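Local coordinates for dihydrofolate reductase (Coxiella burnetii, PDB 3TQA), which probably catalyses the NADPH-dependent reduction of 7,8-dihydrofolate to 5,6,7,8-tetrahydrofolate, a key step in folate metabolism, at residues L5-D10 with V125-W130; I113-N118 with F153-L158. All blocks are in the same frame, centred on the assembly; numbering follows the deposited sequence.

Overall arrangement
Both contacts reach one mixed sheet, their centres about 10 Å apart. Strands 2-10 and 111-117 are parallel neighbours in that sheet, and 153-159 follows antiparallel on the far side of 111-117. Residues 125-130 lie outside it. Along the chain the segments alternate: 5-10, 113-118, 125-130, 153-158. Contact 1 packs the chain after strand 111-117 against one face of strand 2-10. Contact 2 pairs strand 111-117 with strand 153-159. Backbone bonds join them, probably Met9 N to Thr115 O and Met9 O to Ile117 N. The carboxamide of NADPH is bonded to the backbone of Ala8 on strand 2-10, the strand packed by contact 1 and bonded to strand 111-117 of contact 2.

Contact 1. Residues L5-D10 with V125-W130; sequences LIAAMD and VYFPEW. With NDP (NADPH dihydro-nicotinamide-adenine-dinucleotide phosphate), chain B.
Phe127 meets Met9, Ala7 and Leu5 with its ring and carries most of this contact. Before it in the chain, Val125 CG2 lies 3.9 Å from O4D of the NADPH nicotinamide ribose. Ala8 binds the carboxamide of the cofactor through its backbone. Ala8 N gives a nearly straight bond of 2.8 Å to O7N, and N7N gives a bent, weak one to Ala8 O. These two bonds help fix the rotation of the amide.

Past Tyr126 the chain leaves its short strand and comes to Phe127. Its CG is anti to the backbone N (chi1 -171°), which turns the ring toward the side chains of Leu5, Ala7 and Met9. Met9 CE sits over one ring face, 3.7 Å from the centroid of Phe127, in a CH-pi contact. The Met9 chain bends at chi3 (72°) to bring that methyl over the ring, with the sulfur oblique to it. Ala7 CB meets Phe127 CD1 obliquely at 3.7 Å. Further along, Leu5 CD2 reaches Phe127 CZ at 4.2 Å.

Pro128 CD lies on the opposite face of the Phe127 ring, so Pro128 and Met9 sandwich it. Phe102 of helix 99-105 and Ile15 also pack against this ring.

Trp130 meets the same methionine from another side. Met9 SD stands at the edge of its six-membered ring, 4.2 Å from Trp130 CZ3. One thioether thus makes Met-aromatic contacts with two rings. This buried apolar cluster backs the strand on which the dihydrofolate reductase fold receives the nicotinamide of NADPH.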
ATOM      1  N   LEU A   5      -5.707  -2.290   2.230  1.00 49.76           N
ATOM      2  CA  LEU A   5      -4.428  -2.400   1.538  1.00 48.54           C
ATOM      3  C   LEU A   5      -4.489  -1.556   0.268  1.00 49.63           C
ATOM      4  O   LEU A   5      -5.370  -1.756  -0.568  1.00 51.65           O
ATOM      5  CB  LEU A   5      -4.120  -3.859   1.188  1.00 49.31           C
ATOM      6  CG  LEU A   5      -3.559  -4.766   2.292  1.00 48.77           C
ATOM      7  CD1 LEU A   5      -4.307  -4.603   3.599  1.00 48.86           C
ATOM      8  CD2 LEU A   5      -3.585  -6.222   1.843  1.00 50.55           C
ATOM      9  N   ILE A   6      -3.565  -0.608   0.140  1.00 48.76           N
ATOM     10  CA  ILE A   6      -3.468   0.223  -1.057  1.00 50.37           C
ATOM     11  C   ILE A   6      -2.111  -0.007  -1.722  1.00 50.07           C
ATOM     12  O   ILE A   6      -1.065   0.098  -1.076  1.00 48.77           O
ATOM     13  CB  ILE A   6      -3.680   1.728  -0.737  1.00 51.06           C
ATOM     14  CG1 ILE A   6      -3.756   2.549  -2.028  1.00 53.67           C
ATOM     15  CG2 ILE A   6      -2.574   2.265   0.166  1.00 49.62           C
ATOM     16  CD1 ILE A   6      -4.254   3.966  -1.819  1.00 55.87           C
ATOM     17  N   ALA A   7      -2.138  -0.331  -3.011  1.00 52.01           N
ATOM     18  CA  ALA A   7      -0.919  -0.644  -3.749  1.00 52.62           C
ATOM     19  C   ALA A   7      -1.115  -0.478  -5.252  1.00 55.63           C
ATOM     20  O   ALA A   7      -2.199  -0.738  -5.775  1.00 57.40           O
ATOM     21  CB  ALA A   7      -0.470  -2.064  -3.434  1.00 52.22           C
ATOM     22  N   ALA A   8      -0.059  -0.036  -5.930  1.00 56.79           N
ATOM     23  CA  ALA A   8      -0.031   0.023  -7.387  1.00 60.32           C
ATOM     24  C   ALA A   8       0.789  -1.149  -7.912  1.00 61.87           C
ATOM     25  O   ALA A   8       1.922  -1.362  -7.478  1.00 61.03           O
ATOM     26  CB  ALA A   8       0.565   1.341  -7.856  1.00 61.85           C
ATOM     27  N   MET A   9       0.210  -1.911  -8.836  1.00 64.80           N
ATOM     28  CA  MET A   9       0.883  -3.069  -9.420  1.00 67.45           C
ATOM     29  C   MET A   9       0.622  -3.167 -10.921  1.00 72.43           C
ATOM     30  O   MET A   9      -0.241  -2.470 -11.456  1.00 73.60           O
ATOM     31  CB  MET A   9       0.422  -4.352  -8.727  1.00 66.49           C
ATOM     32  CG  MET A   9      -1.031  -4.730  -9.002  1.00 67.69           C
ATOM     33  SD  MET A   9      -1.630  -6.022  -7.900  1.00 66.29           S
ATOM     34  CE  MET A   9      -1.765  -5.110  -6.364  1.00 61.66           C
ATOM     35  N   ASP A  10       1.376  -4.034 -11.591  1.00 75.98           N
ATOM     36  CA  ASP A  10       1.184  -4.287 -13.019  1.00 81.60           C
ATOM     37  C   ASP A  10       0.325  -5.544 -13.211  1.00 83.95           C
ATOM     38  O   ASP A  10      -0.270  -6.041 -12.252  1.00 80.98           O
ATOM     39  CB  ASP A  10       2.541  -4.371 -13.743  1.00 85.35           C
ATOM     40  CG  ASP A  10       3.288  -5.676 -13.489  1.00 86.82           C
ATOM     41  OD1 ASP A  10       2.914  -6.436 -12.570  1.00 83.99           O
ATOM     42  OD2 ASP A  10       4.271  -5.936 -14.214  1.00 91.14           O
ATOM     43  N   VAL A 125      10.160  -7.661  -6.571  1.00 82.75           N
ATOM     44  CA  VAL A 125       9.180  -7.813  -5.488  1.00 77.88           C
ATOM     45  C   VAL A 125       7.745  -7.687  -6.007  1.00 75.67           C
ATOM     46  O   VAL A 125       7.468  -6.882  -6.898  1.00 75.69           O
ATOM     47  CB  VAL A 125       9.413  -6.782  -4.357  1.00 73.56           C
ATOM     48  CG1 VAL A 125      10.757  -7.028  -3.685  1.00 76.16           C
ATOM     49  CG2 VAL A 125       9.337  -5.361  -4.893  1.00 72.06           C
ATOM     50  N   TYR A 126       6.841  -8.484  -5.435  1.00 74.36           N
ATOM     51  CA  TYR A 126       5.462  -8.586  -5.917  1.00 73.47           C
ATOM     52  C   TYR A 126       4.434  -8.420  -4.798  1.00 68.97           C
ATOM     53  O   TYR A 126       4.725  -8.673  -3.627  1.00 67.43           O
ATOM     54  CB  TYR A 126       5.241  -9.946  -6.588  1.00 78.46           C
ATOM     55  CG  TYR A 126       6.069 -10.172  -7.834  1.00 83.86           C
ATOM     56  CD1 TYR A 126       5.528  -9.963  -9.098  1.00 86.25           C
ATOM     57  CD2 TYR A 126       7.389 -10.606  -7.750  1.00 87.42           C
ATOM     58  CE1 TYR A 126       6.279 -10.173 -10.248  1.00 91.90           C
ATOM     59  CE2 TYR A 126       8.152 -10.818  -8.894  1.00 93.21           C
ATOM     60  CZ  TYR A 126       7.590 -10.600 -10.139  1.00 95.44           C
ATOM     61  OH  TYR A 126       8.339 -10.808 -11.277  1.00101.94           O
ATOM     62  N   PHE A 127       3.230  -7.994  -5.178  1.00 67.58           N
ATOM     63  CA  PHE A 127       2.080  -7.980  -4.278  1.00 64.65           C
ATOM     64  C   PHE A 127       1.584  -9.420  -4.144  1.00 67.58           C
ATOM     65  O   PHE A 127       1.513 -10.136  -5.143  1.00 71.73           O
ATOM     66  CB  PHE A 127       0.974  -7.084  -4.847  1.00 63.47           C
ATOM     67  CG  PHE A 127      -0.168  -6.836  -3.898  1.00 60.64           C
ATOM     68  CD1 PHE A 127      -0.142  -5.757  -3.025  1.00 57.03           C
ATOM     69  CD2 PHE A 127      -1.274  -7.676  -3.882  1.00 62.20           C
ATOM     70  CE1 PHE A 127      -1.197  -5.521  -2.150  1.00 55.43           C
ATOM     71  CE2 PHE A 127      -2.334  -7.451  -3.009  1.00 60.15           C
ATOM     72  CZ  PHE A 127      -2.295  -6.372  -2.143  1.00 57.01           C
ATOM     73  N   PRO A 128       1.245  -9.858  -2.917  1.00 66.29           N
ATOM     74  CA  PRO A 128       0.855 -11.259  -2.722  1.00 69.79           C
ATOM     75  C   PRO A 128      -0.421 -11.654  -3.471  1.00 72.14           C
ATOM     76  O   PRO A 128      -1.315 -10.825  -3.656  1.00 70.10           O
ATOM     77  CB  PRO A 128       0.639 -11.355  -1.206  1.00 67.48           C
ATOM     78  CG  PRO A 128       0.349  -9.964  -0.776  1.00 62.84           C
ATOM     79  CD  PRO A 128       1.181  -9.095  -1.658  1.00 62.18           C
ATOM     80  N   GLU A 129      -0.494 -12.914  -3.893  1.00 77.15           N
ATOM     81  CA  GLU A 129      -1.665 -13.430  -4.597  1.00 80.47           C
ATOM     82  C   GLU A 129      -2.838 -13.564  -3.634  1.00 79.28           C
ATOM     83  O   GLU A 129      -2.696 -14.146  -2.556  1.00 79.32           O
ATOM     84  CB  GLU A 129      -1.354 -14.794  -5.220  1.00 86.98           C
ATOM     85  CG  GLU A 129      -2.414 -15.294  -6.197  1.00 91.49           C
ATOM     86  CD  GLU A 129      -2.028 -16.604  -6.865  1.00 98.78           C
ATOM     87  OE1 GLU A 129      -1.442 -17.474  -6.185  1.00100.90           O
ATOM     88  OE2 GLU A 129      -2.318 -16.766  -8.070  1.00102.97           O
ATOM     89  N   TRP A 130      -3.990 -13.022  -4.024  1.00 78.92           N
ATOM     90  CA  TRP A 130      -5.209 -13.130  -3.223  1.00 78.82           C
ATOM     91  C   TRP A 130      -6.196 -14.099  -3.869  1.00 84.55           C
ATOM     92  O   TRP A 130      -6.221 -14.255  -5.093  1.00 87.70           O
ATOM     93  CB  TRP A 130      -5.857 -11.754  -3.023  1.00 74.88           C
ATOM     94  CG  TRP A 130      -6.463 -11.155  -4.262  1.00 76.23           C
ATOM     95  CD1 TRP A 130      -7.740 -11.323  -4.715  1.00 79.50           C
ATOM     96  CD2 TRP A 130      -5.819 -10.282  -5.197  1.00 75.06           C
ATOM     97  NE1 TRP A 130      -7.929 -10.615  -5.876  1.00 80.52           N
ATOM     98  CE2 TRP A 130      -6.766  -9.965  -6.194  1.00 77.79           C
ATOM     99  CE3 TRP A 130      -4.532  -9.737  -5.290  1.00 72.48           C
ATOM    100  CZ2 TRP A 130      -6.468  -9.129  -7.271  1.00 78.16           C
ATOM    101  CZ3 TRP A 130      -4.236  -8.906  -6.362  1.00 72.84           C
ATOM    102  CH2 TRP A 130      -5.201  -8.610  -7.337  1.00 75.66           C
TER
HETATM  103  PA  NDP B1001       9.003  -3.670   3.066  1.00 60.46           P
HETATM  104  O1A NDP B1001       7.985  -4.770   3.242  1.00 60.71           O
HETATM  105  O2A NDP B1001       8.559  -2.268   2.742  1.00 60.64           O
HETATM  106  O5B NDP B1001       9.857  -3.575   4.415  1.00 59.66           O
HETATM  107  C5B NDP B1001      10.624  -4.682   4.877  1.00 58.82           C
HETATM  108  C4B NDP B1001      11.148  -4.301   6.249  1.00 58.12           C
HETATM  109  O4B NDP B1001      10.053  -3.900   7.080  1.00 57.86           O
HETATM  110  C3B NDP B1001      11.849  -5.429   6.985  1.00 57.81           C
HETATM  111  O3B NDP B1001      13.241  -5.487   6.667  1.00 57.87           O
HETATM  112  C2B NDP B1001      11.583  -5.057   8.425  1.00 57.42           C
HETATM  113  O2B NDP B1001      12.434  -3.992   8.838  1.00 57.15           O
HETATM  114  C1B NDP B1001      10.181  -4.478   8.382  1.00 57.28           C
HETATM  115  N9A NDP B1001       9.116  -5.487   8.607  1.00 56.77           N
HETATM  116  C8A NDP B1001       8.342  -6.062   7.664  1.00 56.83           C
HETATM  117  N7A NDP B1001       7.461  -6.933   8.226  1.00 56.81           N
HETATM  118  C5A NDP B1001       7.660  -6.915   9.554  1.00 56.53           C
HETATM  119  C6A NDP B1001       7.076  -7.592  10.735  1.00 56.69           C
HETATM  120  N6A NDP B1001       6.071  -8.488  10.603  1.00 57.28           N
HETATM  121  N1A NDP B1001       7.577  -7.286  11.953  1.00 56.41           N
HETATM  122  C2A NDP B1001       8.578  -6.395  12.108  1.00 56.59           C
HETATM  123  N3A NDP B1001       9.152  -5.747  11.075  1.00 56.45           N
HETATM  124  C4A NDP B1001       8.749  -5.958   9.800  1.00 56.45           C
HETATM  125  O3  NDP B1001      10.140  -4.132   2.015  1.00 61.90           O
HETATM  126  PN  NDP B1001       9.827  -4.720   0.549  1.00 63.04           P
HETATM  127  O1N NDP B1001       8.892  -5.902   0.670  1.00 62.80           O
HETATM  128  O2N NDP B1001      11.152  -4.893  -0.152  1.00 63.70           O
HETATM  129  O5D NDP B1001       9.038  -3.512  -0.166  1.00 64.22           O
HETATM  130  C5D NDP B1001       9.713  -2.376  -0.707  1.00 65.08           C
HETATM  131  C4D NDP B1001       9.553  -2.385  -2.222  1.00 65.86           C
HETATM  132  O4D NDP B1001       8.159  -2.417  -2.554  1.00 66.29           O
HETATM  133  C3D NDP B1001      10.138  -1.142  -2.877  1.00 66.29           C
HETATM  134  O3D NDP B1001      10.809  -1.495  -4.090  1.00 66.67           O
HETATM  135  C2D NDP B1001       8.937  -0.270  -3.180  1.00 66.53           C
HETATM  136  O2D NDP B1001       9.132   0.514  -4.364  1.00 66.98           O
HETATM  137  C1D NDP B1001       7.808  -1.278  -3.347  1.00 66.49           C
HETATM  138  N1N NDP B1001       6.512  -0.723  -2.936  1.00 66.59           N
HETATM  139  C2N NDP B1001       5.581  -0.524  -3.887  1.00 66.87           C
HETATM  140  C3N NDP B1001       4.328  -0.002  -3.589  1.00 66.97           C
HETATM  141  C7N NDP B1001       3.304   0.213  -4.667  1.00 67.26           C
HETATM  142  O7N NDP B1001       2.210   0.673  -4.374  1.00 67.43           O
HETATM  143  N7N NDP B1001       3.612  -0.104  -5.925  1.00 67.08           N
HETATM  144  C4N NDP B1001       4.038   0.337  -2.154  1.00 66.86           C
HETATM  145  C5N NDP B1001       5.098   0.090  -1.189  1.00 66.64           C
HETATM  146  C6N NDP B1001       6.303  -0.440  -1.636  1.00 66.65           C
HETATM  147  P2B NDP B1001      13.853  -4.180   9.560  1.00 56.67           P
HETATM  148  O1X NDP B1001      14.703  -4.828   8.498  1.00 57.28           O
HETATM  149  O2X NDP B1001      14.261  -2.765   9.889  1.00 56.96           O
HETATM  150  O3X NDP B1001      13.549  -5.042  10.762  1.00 56.59           O

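Contact 2. Residues I113-N118 with F153-L158; sequences ILTIIN and FQFLEL
Leu114 and Leu156 form the hydrogen-bonded pair at the heart of this contact. Leu114 N binds Leu156 O, and Leu156 N binds Leu114 O, both at 2.8 Å and both nearly along the C=O axis. Toward Ile116 the ladder slackens. Ile116 N reaches Gln154 O at 3.2 Å, in the carbonyl plane. The return bond from Gln154 N to Ile116 O is bent (135° at the hydrogen), with its donor tilted 34° from the plane of the Ile116 carbonyl. CA-H...O contacts flank these bonds, as from Thr115 CA to Gln154 O.

The pairing is an antiparallel one within the mixed sheet of the dihydrofolate reductase fold. Strand 111-117 also runs parallel to strand 2-10, while strand 136-143 lies beyond 153-159.

Apolar packing differs on the two faces. On the face of Leu114, Ile116 and Leu156, Ile116 CD1 crosses to Leu156 CD2 at 4.0 Å. Gln154 CG lies between its backbone N and carbonyl carbon (chi1 67°), which turns it onto Ile116 CB, also at 4.0 Å. Leu114 CD1 meets Leu158 CD1 more loosely, and Trp130 packs on Leu114.

On the face of Thr115 and Phe155 the two side chains lie side by side, pointing the same way. Thr115 OG1 comes to the ring edge, in plane, 3.6 Å from Phe155 CD1. Its polar partner is Asp28 OD1, to which it is hydrogen-bonded. Phe153 CD1 stands over one face of the Phe155 ring, while Phe155 CE2 lies at the edge of the Phe153 ring. His31 of helix 26-36 stacks on Phe155.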
ATOM      1  N   ILE A 113      -7.672  -1.330  -2.281  1.00 57.90           N
ATOM      2  CA  ILE A 113      -7.738  -0.312  -3.328  1.00 59.77           C
ATOM      3  C   ILE A 113      -6.498  -0.469  -4.205  1.00 58.81           C
ATOM      4  O   ILE A 113      -5.426   0.042  -3.879  1.00 56.52           O
ATOM      5  CB  ILE A 113      -7.795   1.117  -2.741  1.00 59.66           C
ATOM      6  CG1 ILE A 113      -9.005   1.266  -1.816  1.00 61.35           C
ATOM      7  CG2 ILE A 113      -7.863   2.151  -3.862  1.00 62.48           C
ATOM      8  CD1 ILE A 113      -9.172   2.659  -1.239  1.00 62.65           C
ATOM      9  N   LEU A 114      -6.654  -1.191  -5.311  1.00 61.13           N
ATOM     10  CA  LEU A 114      -5.525  -1.568  -6.155  1.00 61.25           C
ATOM     11  C   LEU A 114      -5.528  -0.818  -7.481  1.00 64.41           C
ATOM     12  O   LEU A 114      -6.565  -0.698  -8.135  1.00 67.67           O
ATOM     13  CB  LEU A 114      -5.549  -3.073  -6.426  1.00 62.47           C
ATOM     14  CG  LEU A 114      -5.579  -3.984  -5.198  1.00 60.49           C
ATOM     15  CD1 LEU A 114      -5.636  -5.438  -5.637  1.00 63.24           C
ATOM     16  CD2 LEU A 114      -4.378  -3.736  -4.291  1.00 56.87           C
ATOM     17  N   THR A 115      -4.356  -0.311  -7.861  1.00 63.92           N
ATOM     18  CA  THR A 115      -4.132   0.230  -9.194  1.00 67.47           C
ATOM     19  C   THR A 115      -3.408  -0.836 -10.011  1.00 69.26           C
ATOM     20  O   THR A 115      -2.271  -1.188  -9.701  1.00 67.51           O
ATOM     21  CB  THR A 115      -3.284   1.519  -9.152  1.00 66.97           C
ATOM     22  OG1 THR A 115      -3.934   2.497  -8.331  1.00 65.79           O
ATOM     23  CG2 THR A 115      -3.093   2.087 -10.552  1.00 71.34           C
ATOM     24  N   ILE A 116      -4.076  -1.360 -11.037  1.00 73.38           N
ATOM     25  CA  ILE A 116      -3.500  -2.403 -11.883  1.00 76.25           C
ATOM     26  C   ILE A 116      -3.156  -1.835 -13.257  1.00 80.91           C
ATOM     27  O   ILE A 116      -4.039  -1.398 -13.996  1.00 84.44           O
ATOM     28  CB  ILE A 116      -4.455  -3.597 -12.052  1.00 78.52           C
ATOM     29  CG1 ILE A 116      -4.849  -4.162 -10.683  1.00 74.75           C
ATOM     30  CG2 ILE A 116      -3.797  -4.680 -12.900  1.00 82.10           C
ATOM     31  CD1 ILE A 116      -5.752  -5.373 -10.757  1.00 77.45           C
ATOM     32  N   ILE A 117      -1.868  -1.850 -13.589  1.00 81.60           N
ATOM     33  CA  ILE A 117      -1.379  -1.294 -14.849  1.00 86.36           C
ATOM     34  C   ILE A 117      -1.380  -2.374 -15.929  1.00 91.60           C
ATOM     35  O   ILE A 117      -0.892  -3.482 -15.704  1.00 91.54           O
ATOM     36  CB  ILE A 117       0.051  -0.732 -14.700  1.00 85.42           C
ATOM     37  CG1 ILE A 117       0.116   0.282 -13.552  1.00 80.67           C
ATOM     38  CG2 ILE A 117       0.505  -0.079 -16.001  1.00 90.94           C
ATOM     39  CD1 ILE A 117       1.523   0.659 -13.157  1.00 79.60           C
ATOM     40  N   ASN A 118      -1.927  -2.043 -17.097  1.00 96.88           N
ATOM     41  CA  ASN A 118      -1.978  -2.973 -18.224  1.00102.94           C
ATOM     42  C   ASN A 118      -0.646  -2.979 -18.979  1.00106.55           C
ATOM     43  O   ASN A 118      -0.547  -2.488 -20.105  1.00111.94           O
ATOM     44  CB  ASN A 118      -3.139  -2.607 -19.160  1.00107.83           C
ATOM     45  CG  ASN A 118      -3.387  -3.655 -20.236  1.00114.37           C
ATOM     46  OD1 ASN A 118      -3.219  -4.854 -20.007  1.00114.40           O
ATOM     47  ND2 ASN A 118      -3.795  -3.203 -21.416  1.00120.42           N
ATOM     48  N   PHE A 153      -4.286   1.890 -17.218  1.00102.62           N
ATOM     49  CA  PHE A 153      -4.445   1.461 -15.829  1.00 96.45           C
ATOM     50  C   PHE A 153      -5.912   1.475 -15.406  1.00 96.53           C
ATOM     51  O   PHE A 153      -6.771   1.980 -16.132  1.00101.30           O
ATOM     52  CB  PHE A 153      -3.611   2.349 -14.897  1.00 92.26           C
ATOM     53  CG  PHE A 153      -4.012   3.802 -14.913  1.00 94.13           C
ATOM     54  CD1 PHE A 153      -4.876   4.310 -13.951  1.00 92.11           C
ATOM     55  CD2 PHE A 153      -3.521   4.661 -15.886  1.00 98.91           C
ATOM     56  CE1 PHE A 153      -5.245   5.650 -13.963  1.00 94.76           C
ATOM     57  CE2 PHE A 153      -3.887   6.002 -15.906  1.00101.47           C
ATOM     58  CZ  PHE A 153      -4.751   6.497 -14.942  1.00 99.42           C
ATOM     59  N   GLN A 154      -6.186   0.911 -14.233  1.00 91.92           N
ATOM     60  CA  GLN A 154      -7.538   0.880 -13.678  1.00 92.06           C
ATOM     61  C   GLN A 154      -7.514   1.026 -12.160  1.00 86.56           C
ATOM     62  O   GLN A 154      -6.563   0.595 -11.509  1.00 82.45           O
ATOM     63  CB  GLN A 154      -8.246  -0.424 -14.064  1.00 94.52           C
ATOM     64  CG  GLN A 154      -7.660  -1.687 -13.430  1.00 91.05           C
ATOM     65  CD  GLN A 154      -8.451  -2.935 -13.775  1.00 94.34           C
ATOM     66  OE1 GLN A 154      -8.971  -3.618 -12.893  1.00 92.54           O
ATOM     67  NE2 GLN A 154      -8.551  -3.235 -15.065  1.00 99.95           N
ATOM     68  N   PHE A 155      -8.560   1.635 -11.604  1.00 87.23           N
ATOM     69  CA  PHE A 155      -8.731   1.723 -10.156  1.00 83.08           C
ATOM     70  C   PHE A 155      -9.727   0.667  -9.689  1.00 83.44           C
ATOM     71  O   PHE A 155     -10.939   0.838  -9.830  1.00 87.09           O
ATOM     72  CB  PHE A 155      -9.210   3.116  -9.742  1.00 84.32           C
ATOM     73  CG  PHE A 155      -8.221   4.211 -10.029  1.00 84.25           C
ATOM     74  CD1 PHE A 155      -6.918   4.132  -9.553  1.00 80.11           C
ATOM     75  CD2 PHE A 155      -8.596   5.331 -10.759  1.00 89.07           C
ATOM     76  CE1 PHE A 155      -6.003   5.142  -9.814  1.00 80.80           C
ATOM     77  CE2 PHE A 155      -7.688   6.347 -11.020  1.00 89.84           C
ATOM     78  CZ  PHE A 155      -6.389   6.252 -10.546  1.00 85.55           C
ATOM     79  N   LEU A 156      -9.200  -0.423  -9.133  1.00 80.31           N
ATOM     80  CA  LEU A 156     -10.009  -1.546  -8.671  1.00 80.96           C
ATOM     81  C   LEU A 156     -10.170  -1.491  -7.153  1.00 77.57           C
ATOM     82  O   LEU A 156      -9.179  -1.463  -6.420  1.00 73.42           O
ATOM     83  CB  LEU A 156      -9.345  -2.866  -9.079  1.00 80.85           C
ATOM     84  CG  LEU A 156     -10.219  -4.121  -9.045  1.00 83.65           C
ATOM     85  CD1 LEU A 156     -11.232  -4.099 -10.178  1.00 89.56           C
ATOM     86  CD2 LEU A 156      -9.356  -5.372  -9.125  1.00 83.22           C
ATOM     87  N   GLU A 157     -11.420  -1.469  -6.693  1.00 80.03           N
ATOM     88  CA  GLU A 157     -11.729  -1.453  -5.264  1.00 78.00           C
ATOM     89  C   GLU A 157     -12.444  -2.746  -4.872  1.00 79.54           C
ATOM     90  O   GLU A 157     -13.527  -3.038  -5.381  1.00 84.09           O
ATOM     91  CB  GLU A 157     -12.604  -0.244  -4.928  1.00 80.38           C
ATOM     92  CG  GLU A 157     -12.809  -0.010  -3.437  1.00 78.89           C
ATOM     93  CD  GLU A 157     -13.760   1.138  -3.157  1.00 83.08           C
ATOM     94  OE1 GLU A 157     -13.499   2.258  -3.647  1.00 84.36           O
ATOM     95  OE2 GLU A 157     -14.766   0.925  -2.445  1.00 85.88           O
ATOM     96  N   LEU A 158     -11.835  -3.510  -3.965  1.00 76.43           N
ATOM     97  CA  LEU A 158     -12.389  -4.792  -3.524  1.00 78.19           C
ATOM     98  C   LEU A 158     -12.739  -4.773  -2.040  1.00 77.07           C
ATOM     99  O   LEU A 158     -12.041  -4.160  -1.233  1.00 73.41           O
ATOM    100  CB  LEU A 158     -11.404  -5.933  -3.796  1.00 76.97           C
ATOM    101  CG  LEU A 158     -11.052  -6.205  -5.262  1.00 79.21           C
ATOM    102  CD1 LEU A 158      -9.936  -5.287  -5.728  1.00 76.34           C
ATOM    103  CD2 LEU A 158     -10.654  -7.661  -5.462  1.00 80.76           C
TER